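Local coordinates for BH1328 protein (Bacillus halodurans, PDB 2O5A), which probably silences translation by binding ribosomal protein uL14 on the large subunit and so blocking association of the large and small subunits, at residues K46-I51 / E73-V78. Numbering follows the deposited sequence.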
loop_
_atom_site.group_PDB
_atom_site.type_symbol
_atom_site.label_atom_id
_atom_site.label_comp_id
_atom_site.label_asym_id
_atom_site.label_seq_id
_atom_site.Cartn_x
_atom_site.Cartn_y
_atom_site.Cartn_z
ATOM N N LYS A 46 0.702 18.768 -12.129
ATOM C CA LYS A 46 -0.383 19.251 -12.979
ATOM C C LYS A 46 -0.917 18.101 -13.823
ATOM O O LYS A 46 -2.118 18.013 -14.079
ATOM C CB LYS A 46 0.103 20.365 -13.910
ATOM C CG LYS A 46 -0.962 20.825 -14.903
ATOM C CD LYS A 46 -0.379 21.715 -15.983
ATOM C CE LYS A 46 -1.447 22.148 -16.973
ATOM N NZ LYS A 46 -0.883 22.978 -18.072
ATOM N N GLN A 47 -0.020 17.222 -14.262
ATOM C CA GLN A 47 -0.427 16.088 -15.082
ATOM C C GLN A 47 -1.142 15.050 -14.228
ATOM O O GLN A 47 -2.073 14.398 -14.688
ATOM C CB GLN A 47 0.782 15.434 -15.753
ATOM C CG GLN A 47 0.415 14.628 -16.994
ATOM C CD GLN A 47 1.393 13.509 -17.282
ATOM O OE1 GLN A 47 2.543 13.545 -16.848
ATOM N NE2 GLN A 47 0.942 12.511 -18.032
ATOM N N VAL A 48 -0.692 14.897 -12.987
ATOM C CA VAL A 48 -1.302 13.937 -12.075
ATOM C C VAL A 48 -2.745 14.336 -11.781
ATOM O O VAL A 48 -3.635 13.486 -11.735
ATOM C CB VAL A 48 -0.521 13.856 -10.748
ATOM C CG1 VAL A 48 -1.300 13.033 -9.734
ATOM C CG2 VAL A 48 0.846 13.235 -10.993
ATOM N N GLN A 49 -2.970 15.632 -11.587
ATOM C CA GLN A 49 -4.308 16.135 -11.309
ATOM C C GLN A 49 -5.188 16.076 -12.551
ATOM O O GLN A 49 -6.399 15.889 -12.451
ATOM C CB GLN A 49 -4.238 17.569 -10.776
ATOM C CG GLN A 49 -3.847 17.649 -9.309
ATOM C CD GLN A 49 -3.665 19.072 -8.818
ATOM O OE1 GLN A 49 -3.552 19.312 -7.616
ATOM N NE2 GLN A 49 -3.627 20.022 -9.745
ATOM N N ALA A 50 -4.578 16.234 -13.722
ATOM C CA ALA A 50 -5.327 16.181 -14.971
ATOM C C ALA A 50 -5.918 14.782 -15.120
ATOM O O ALA A 50 -7.080 14.615 -15.487
ATOM C CB ALA A 50 -4.409 16.492 -16.144
ATOM N N ILE A 51 -5.101 13.779 -14.818
ATOM C CA ILE A 51 -5.514 12.387 -14.904
ATOM C C ILE A 51 -6.632 12.117 -13.910
ATOM O O ILE A 51 -7.694 11.609 -14.270
ATOM C CB ILE A 51 -4.345 11.453 -14.571
ATOM C CG1 ILE A 51 -3.202 11.714 -15.556
ATOM C CG2 ILE A 51 -4.823 10.007 -14.536
ATOM C CD1 ILE A 51 -1.957 10.909 -15.354
ATOM N N GLU A 73 -5.096 17.551 -4.090
ATOM C CA GLU A 73 -4.395 18.828 -3.969
ATOM C C GLU A 73 -2.884 18.664 -4.070
ATOM O O GLU A 73 -2.234 19.322 -4.883
ATOM C CB GLU A 73 -4.732 19.517 -2.642
ATOM C CG GLU A 73 -5.729 20.660 -2.752
ATOM C CD GLU A 73 -5.793 21.490 -1.484
ATOM O OE1 GLU A 73 -4.766 22.098 -1.120
ATOM O OE2 GLU A 73 -6.866 21.535 -0.850
ATOM N N GLN A 74 -2.331 17.787 -3.240
ATOM C CA GLN A 74 -0.894 17.544 -3.227
ATOM C C GLN A 74 -0.388 16.957 -4.542
ATOM O O GLN A 74 0.746 17.210 -4.949
ATOM C CB GLN A 74 -0.535 16.621 -2.060
ATOM C CG GLN A 74 0.419 17.260 -1.066
ATOM C CD GLN A 74 0.040 18.694 -0.744
ATOM O OE1 GLN A 74 -0.950 18.950 -0.057
ATOM N NE2 GLN A 74 0.828 19.639 -1.245
ATOM N N ALA A 75 -1.237 16.174 -5.199
ATOM C CA ALA A 75 -0.902 15.558 -6.479
ATOM C C ALA A 75 0.384 14.736 -6.456
ATOM O O ALA A 75 1.174 14.781 -7.400
ATOM C CB ALA A 75 -0.810 16.633 -7.558
ATOM N N ARG A 76 0.595 13.988 -5.380
ATOM C CA ARG A 76 1.778 13.140 -5.258
ATOM C C ARG A 76 1.300 11.699 -5.352
ATOM O O ARG A 76 1.953 10.843 -5.949
ATOM C CB ARG A 76 2.475 13.375 -3.918
ATOM C CG ARG A 76 2.931 14.808 -3.691
ATOM C CD ARG A 76 3.913 15.275 -4.758
ATOM N NE ARG A 76 5.148 14.493 -4.765
ATOM C CZ ARG A 76 6.230 14.814 -5.469
ATOM N NH1 ARG A 76 6.229 15.905 -6.223
ATOM N NH2 ARG A 76 7.310 14.047 -5.418
ATOM N N TRP A 77 0.142 11.453 -4.751
ATOM C CA TRP A 77 -0.475 10.137 -4.748
ATOM C C TRP A 77 -1.980 10.319 -4.599
ATOM O O TRP A 77 -2.496 10.422 -3.486
ATOM C CB TRP A 77 0.062 9.296 -3.593
ATOM C CG TRP A 77 -0.522 7.918 -3.522
ATOM C CD1 TRP A 77 -1.476 7.379 -4.340
ATOM C CD2 TRP A 77 -0.206 6.909 -2.558
ATOM N NE1 TRP A 77 -1.771 6.098 -3.945
ATOM C CE2 TRP A 77 -1.006 5.785 -2.853
ATOM C CE3 TRP A 77 0.679 6.850 -1.476
ATOM C CZ2 TRP A 77 -0.945 4.613 -2.104
ATOM C CZ3 TRP A 77 0.736 5.684 -0.732
ATOM C CH2 TRP A 77 -0.073 4.585 -1.048
ATOM N N VAL A 78 -2.672 10.361 -5.729
ATOM C CA VAL A 78 -4.117 10.532 -5.735
ATOM C C VAL A 78 -4.812 9.180 -5.820
ATOM O O VAL A 78 -4.521 8.377 -6.708
ATOM C CB VAL A 78 -4.569 11.396 -6.928
ATOM C CG1 VAL A 78 -6.063 11.655 -6.850
ATOM C CG2 VAL A 78 -3.804 12.705 -6.938
#
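Val48 and Gln49, neighbours on the first turns of helix 45-61, meet Ala75 and Val78 where the chain runs from a loop into strand 77-81, packing helix against mixed sheet in the alpha/beta fold of the Iojap/RsfS family. The apolar part centres on Val48. Its CG1 is placed anti to the backbone N (chi1 171°) and reaches CG2 of Val78 at 3.8 Å, the two valines passing each other in opposite directions. Val48 CG1 also lies 4.2 Å from CB of Ala75, and the isopropyl group as a whole rests against the carbonyl O of Ala75. Val89 and His91 of strand 85-91 also touch Val48, while Ala52, one turn further along the helix, packs on Val78; the valine pair thus belongs to the buried helix-sheet interface.

Gln49 adds a contact of mixed character at the more open side. Its CG lies anti to the carbonyl carbon (chi1 -78°), and the chain then extends alongside Ala75, with CG 3.6 Å from CB of that alanine. This carries the terminal amide to the backbone carbonyl of Glu73; the modelled amide may need turning over, which would allow a hydrogen bond to that carbonyl. Cutting the Gln49 side chain back to an alanine is likely to leave the methyl of Ala75 less covered and the Glu73 carbonyl without the amide beside it.

Ala75 has a left-handed backbone conformation, and its CB points at the helix; the Ala75 side chain lies about 6 Å from a bound manganese ion.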